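Local atomic coordinates of alpha-1,2-mannosidase (Bacteroides thetaiotaomicron, PDB entry 2WW2), a protein that hydrolyses alpha-mannosides with inversion at the anomeric carbon, as a calcium-dependent member of glycoside hydrolase family 92. Residues D333-V338 / S525-P530; S384-V389 / V645-P650. All blocks are in the same frame, centred on the assembly; numbering follows the deposited sequence.

Contact 1. Residues D333-V338 / S525-P530; sequences DTFRAV and SVFHDP
R336 and F527 mark the nearest backbone approach, with their CA atoms 10.2 Å apart, so that side chains and one water span the gap between segment 333-338, which runs on from helix 331-334, and a type I beta turn, V526 to D529. Both lie in the family 92 catalytic domain, an (alpha/alpha)6 barrel. The phenyl groups of F335 and F527 advance from opposite directions until their CZ atoms are 3.8 Å apart; F527 CZ arrives at the edge of the F335 ring, close to its plane. With chi1 at 88°, F335 places its ring beside its own neighbour: CE2 sits 3.4 Å above the centre of the R336 guanidinium plane. That guanidinium stands almost upright to the F527 ring, the planes 84° apart, and presents NH1 to F527 CZ at 4.0 Å. The group is held by a salt bridge from NH2 to E450, a hydrogen bond from NE to the backbone O of W332 and a cation-pi contact with the W332 ring, while Y453 meets F527 edge-to-face. A water bridges the two segments, accepting from R336 NH1 at 2.9 Å and donating to S525 OG at 2.7 Å.

Contact 2. Residues S384-V389 / V645-P650; sequences SVSLLV and VCPGMP
S386 and V389, one helical turn apart on helix 383-393, meet the two central residues of a type II beta turn, P647 and G648, and so illustrate how a helix flank can receive a tight turn with very little side chain in between. The hydroxyl oxygen of S386 touches the pyrrolidine ring, OG lying 3.5 Å from P647 CB. It reaches that place because OG is turned anti to the backbone N (chi1 173°). Next along, V389 CG1 packs on the bare backbone of G648, 4.2 Å from its CA, and here the CA atoms of V389 and G648 are 5.3 Å apart, the closest CA pair across the two segments. The turn itself is closed by the hydrogen bond from M649 N to C646 O, at 2.9 Å, and its Pro-Gly pair is the classic choice for type II geometry: G648 takes a positive phi of 105°, in a conformation that would press any CB against the P647 carbonyl O. Farther out, polar groups from two helices fix the turn. Y453 of helix 444-465 sets its hydroxyl in hydrogen bonds with both S386 OG and P647 O; D390 OD1, just beyond V389, accepts a hydrogen bond from G648 N, and R460 donates to G648 O. The direct contact is thus plain van der Waals packing, while S386 OG, P647 O, G648 N and G648 O are satisfied by Y453, D390 and R460.

Overall arrangement
From the N terminus the chain runs through 333-338, then 384-389, and after a long excursion, about half of it helical, returns at 525-530 to close contact 1 over 186 intervening residues. Contact 2 closes later, when 645-650 comes back to helix 383-393 across 255 residues. The segments alternate, so the two loops cross, and the contact centres lie about 8 Å apart. They also touch: F335 CD1 packs 3.4 Å from S386 OG, and F527 O approaches C646 CB to 3.3 Å. Helix 444-465 lies within both loops and borders both contacts, tying distant helices and loops of the catalytic domain together.

Contact 1. Residues D333-V338 / S525-P530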
loop_
_atom_site.group_PDB
_atom_site.type_symbol
_atom_site.label_atom_id
_atom_site.label_comp_id
_atom_site.label_asym_id
_atom_site.label_seq_id
_atom_site.Cartn_x
_atom_site.Cartn_y
_atom_site.Cartn_z
ATOM N N ASP A 333 19.396 -16.710 -13.633
ATOM C CA ASP A 333 19.513 -16.577 -12.173
ATOM C C ASP A 333 20.947 -16.781 -11.705
ATOM O O ASP A 333 21.498 -15.976 -10.921
ATOM C CB ASP A 333 18.645 -17.611 -11.457
ATOM C CG ASP A 333 17.238 -17.116 -11.195
ATOM O OD1 ASP A 333 17.065 -15.985 -10.684
ATOM O OD2 ASP A 333 16.310 -17.872 -11.482
ATOM N N THR A 334 21.555 -17.869 -12.157
ATOM C CA THR A 334 22.802 -18.335 -11.527
ATOM C C THR A 334 24.094 -17.630 -11.998
ATOM O O THR A 334 25.125 -17.804 -11.385
ATOM C CB THR A 334 22.949 -19.869 -11.655
ATOM O OG1 THR A 334 23.024 -20.226 -13.046
ATOM C CG2 THR A 334 21.751 -20.578 -10.985
ATOM N N PHE A 335 24.046 -16.835 -13.071
ATOM C CA PHE A 335 25.269 -16.126 -13.494
ATOM C C PHE A 335 25.676 -15.056 -12.481
ATOM O O PHE A 335 26.841 -14.670 -12.413
ATOM C CB PHE A 335 25.102 -15.472 -14.878
ATOM C CG PHE A 335 24.519 -14.062 -14.837
ATOM C CD1 PHE A 335 25.327 -12.966 -14.568
ATOM C CD2 PHE A 335 23.174 -13.835 -15.132
ATOM C CE1 PHE A 335 24.791 -11.661 -14.550
ATOM C CE2 PHE A 335 22.641 -12.531 -15.132
ATOM C CZ PHE A 335 23.452 -11.455 -14.824
ATOM N N ARG A 336 24.709 -14.562 -11.721
ATOM C CA ARG A 336 24.903 -13.370 -10.884
ATOM C C ARG A 336 25.856 -13.624 -9.711
ATOM O O ARG A 336 26.708 -12.777 -9.405
ATOM C CB ARG A 336 23.544 -12.807 -10.382
ATOM C CG ARG A 336 22.610 -12.372 -11.549
ATOM C CD ARG A 336 21.130 -12.166 -11.188
ATOM N NE ARG A 336 20.298 -12.274 -12.400
ATOM C CZ ARG A 336 20.021 -11.261 -13.222
ATOM N NH1 ARG A 336 20.501 -10.051 -12.969
ATOM N NH2 ARG A 336 19.269 -11.456 -14.306
ATOM N N ALA A 337 25.715 -14.760 -9.040
ATOM C CA ALA A 337 26.548 -15.011 -7.860
ATOM C C ALA A 337 26.933 -16.477 -7.675
ATOM O O ALA A 337 27.988 -16.777 -7.126
ATOM C CB ALA A 337 25.836 -14.489 -6.589
ATOM N N VAL A 338 26.061 -17.391 -8.089
ATOM C CA VAL A 338 26.318 -18.828 -7.895
ATOM C C VAL A 338 27.568 -19.272 -8.689
ATOM O O VAL A 338 28.519 -19.838 -8.138
ATOM C CB VAL A 338 25.070 -19.696 -8.290
ATOM C CG1 VAL A 338 25.451 -21.169 -8.392
ATOM C CG2 VAL A 338 23.921 -19.510 -7.258
ATOM N N SER A 525 19.509 -2.335 -13.803
ATOM C CA SER A 525 20.163 -3.467 -14.462
ATOM C C SER A 525 21.251 -3.008 -15.436
ATOM O O SER A 525 21.168 -3.250 -16.655
ATOM C CB SER A 525 19.126 -4.355 -15.178
ATOM O OG SER A 525 19.710 -5.573 -15.597
ATOM N N VAL A 526 22.268 -2.341 -14.890
ATOM C CA VAL A 526 23.397 -1.869 -15.688
ATOM C C VAL A 526 24.668 -2.118 -14.875
ATOM O O VAL A 526 25.366 -1.190 -14.489
ATOM C CB VAL A 526 23.262 -0.362 -16.028
ATOM C CG1 VAL A 526 24.290 0.061 -17.103
ATOM C CG2 VAL A 526 21.841 -0.058 -16.523
ATOM N N PHE A 527 24.970 -3.371 -14.603
ATOM C CA PHE A 527 26.093 -3.638 -13.717
ATOM C C PHE A 527 27.460 -3.565 -14.392
ATOM O O PHE A 527 28.462 -3.522 -13.709
ATOM C CB PHE A 527 25.914 -4.953 -12.948
ATOM C CG PHE A 527 24.945 -5.891 -13.578
ATOM C CD1 PHE A 527 25.377 -6.812 -14.519
ATOM C CD2 PHE A 527 23.609 -5.853 -13.232
ATOM C CE1 PHE A 527 24.483 -7.681 -15.105
ATOM C CE2 PHE A 527 22.690 -6.736 -13.827
ATOM C CZ PHE A 527 23.144 -7.645 -14.759
ATOM N N HIS A 528 27.492 -3.544 -15.722
ATOM C CA HIS A 528 28.741 -3.298 -16.440
ATOM C C HIS A 528 29.056 -1.799 -16.561
ATOM O O HIS A 528 30.142 -1.412 -17.029
ATOM C CB HIS A 528 28.719 -3.967 -17.822
ATOM C CG HIS A 528 27.651 -3.448 -18.737
ATOM N ND1 HIS A 528 26.304 -3.631 -18.498
ATOM C CD2 HIS A 528 27.737 -2.777 -19.914
ATOM C CE1 HIS A 528 25.605 -3.082 -19.478
ATOM N NE2 HIS A 528 26.452 -2.547 -20.348
ATOM N N ASP A 529 28.131 -0.945 -16.122
ATOM C CA ASP A 529 28.346 0.500 -16.267
ATOM C C ASP A 529 27.606 1.364 -15.226
ATOM O O ASP A 529 26.813 2.226 -15.584
ATOM C CB ASP A 529 27.949 0.938 -17.686
ATOM C CG ASP A 529 28.629 2.230 -18.115
ATOM O OD1 ASP A 529 29.447 2.780 -17.332
ATOM O OD2 ASP A 529 28.354 2.693 -19.248
ATOM N N PRO A 530 27.866 1.140 -13.929
ATOM C CA PRO A 530 27.216 1.995 -12.938
ATOM C C PRO A 530 27.483 3.493 -13.181
ATOM O O PRO A 530 26.597 4.310 -12.958
ATOM C CB PRO A 530 27.842 1.537 -11.618
ATOM C CG PRO A 530 28.201 0.084 -11.865
ATOM C CD PRO A 530 28.681 0.082 -13.313
HETATM O O HOH W 1 19.267 -8.171 -14.851
#

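Contact 2. Residues S384-V389 / V645-P650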
loop_
_atom_site.group_PDB
_atom_site.type_symbol
_atom_site.label_atom_id
_atom_site.label_comp_id
_atom_site.label_asym_id
_atom_site.label_seq_id
_atom_site.Cartn_x
_atom_site.Cartn_y
_atom_site.Cartn_z
ATOM N N SER A 384 24.513 -17.421 -20.543
ATOM C CA SER A 384 25.492 -18.448 -20.864
ATOM C C SER A 384 26.861 -17.781 -21.130
ATOM O O SER A 384 27.925 -18.298 -20.752
ATOM C CB SER A 384 25.062 -19.214 -22.115
ATOM O OG SER A 384 24.799 -18.312 -23.192
ATOM N N VAL A 385 26.819 -16.649 -21.823
ATOM C CA VAL A 385 28.039 -15.927 -22.170
ATOM C C VAL A 385 28.772 -15.469 -20.912
ATOM O O VAL A 385 30.004 -15.546 -20.802
ATOM C CB VAL A 385 27.689 -14.716 -23.054
ATOM C CG1 VAL A 385 28.907 -13.857 -23.278
ATOM C CG2 VAL A 385 27.086 -15.225 -24.399
ATOM N N SER A 386 28.011 -15.009 -19.940
ATOM C CA SER A 386 28.607 -14.534 -18.697
ATOM C C SER A 386 29.398 -15.640 -17.984
ATOM O O SER A 386 30.514 -15.409 -17.514
ATOM C CB SER A 386 27.524 -13.972 -17.764
ATOM O OG SER A 386 28.093 -13.656 -16.496
ATOM N N LEU A 387 28.834 -16.840 -17.897
ATOM C CA LEU A 387 29.558 -17.949 -17.256
ATOM C C LEU A 387 30.893 -18.212 -17.941
ATOM O O LEU A 387 31.918 -18.405 -17.292
ATOM C CB LEU A 387 28.741 -19.240 -17.315
ATOM C CG LEU A 387 27.810 -19.492 -16.124
ATOM C CD1 LEU A 387 26.706 -18.421 -16.070
ATOM C CD2 LEU A 387 27.209 -20.905 -16.264
ATOM N N LEU A 388 30.878 -18.229 -19.265
ATOM C CA LEU A 388 32.113 -18.456 -20.000
ATOM C C LEU A 388 33.123 -17.324 -19.783
ATOM O O LEU A 388 34.307 -17.561 -19.544
ATOM C CB LEU A 388 31.824 -18.629 -21.503
ATOM C CG LEU A 388 30.991 -19.847 -21.950
ATOM C CD1 LEU A 388 30.802 -19.838 -23.488
ATOM C CD2 LEU A 388 31.700 -21.120 -21.533
ATOM N N VAL A 389 32.662 -16.085 -19.900
ATOM C CA VAL A 389 33.606 -14.948 -19.867
ATOM C C VAL A 389 34.095 -14.652 -18.442
ATOM O O VAL A 389 35.282 -14.368 -18.213
ATOM C CB VAL A 389 32.975 -13.703 -20.495
ATOM C CG1 VAL A 389 33.902 -12.490 -20.301
ATOM C CG2 VAL A 389 32.698 -13.975 -21.998
ATOM N N VAL A 645 29.592 -7.848 -8.400
ATOM C CA VAL A 645 28.596 -6.989 -9.056
ATOM C C VAL A 645 28.507 -7.225 -10.574
ATOM O O VAL A 645 27.414 -7.280 -11.141
ATOM C CB VAL A 645 28.907 -5.513 -8.754
ATOM C CG1 VAL A 645 28.024 -4.572 -9.607
ATOM C CG2 VAL A 645 28.695 -5.246 -7.246
ATOM N N CYS A 646 29.656 -7.384 -11.232
ATOM C CA CYS A 646 29.662 -7.522 -12.680
ATOM C C CYS A 646 30.481 -8.732 -13.122
ATOM O O CYS A 646 31.693 -8.604 -13.415
ATOM C CB CYS A 646 30.229 -6.253 -13.330
ATOM S SG CYS A 646 30.122 -6.222 -15.119
ATOM N N PRO A 647 29.835 -9.911 -13.191
ATOM C CA PRO A 647 30.589 -11.065 -13.659
ATOM C C PRO A 647 31.118 -10.761 -15.042
ATOM O O PRO A 647 30.430 -10.105 -15.851
ATOM C CB PRO A 647 29.547 -12.202 -13.678
ATOM C CG PRO A 647 28.574 -11.806 -12.534
ATOM C CD PRO A 647 28.490 -10.271 -12.702
ATOM N N GLY A 648 32.330 -11.220 -15.320
ATOM C CA GLY A 648 32.976 -10.881 -16.589
ATOM C C GLY A 648 34.046 -9.845 -16.313
ATOM O O GLY A 648 34.970 -9.679 -17.093
ATOM N N MET A 649 33.914 -9.154 -15.186
ATOM C CA MET A 649 34.983 -8.290 -14.671
ATOM C C MET A 649 35.489 -8.933 -13.385
ATOM O O MET A 649 34.724 -9.083 -12.433
ATOM C CB MET A 649 34.451 -6.885 -14.365
ATOM C CG MET A 649 35.465 -5.923 -13.742
ATOM S SD MET A 649 36.925 -5.610 -14.761
ATOM C CE MET A 649 36.216 -5.224 -16.367
ATOM N N PRO A 650 36.776 -9.315 -13.347
ATOM C CA PRO A 650 37.246 -10.097 -12.196
ATOM C C PRO A 650 37.499 -9.225 -10.949
ATOM O O PRO A 650 38.647 -9.066 -10.511
ATOM C CB PRO A 650 38.527 -10.771 -12.725
ATOM C CG PRO A 650 39.028 -9.844 -13.828
ATOM C CD PRO A 650 37.749 -9.290 -14.459
#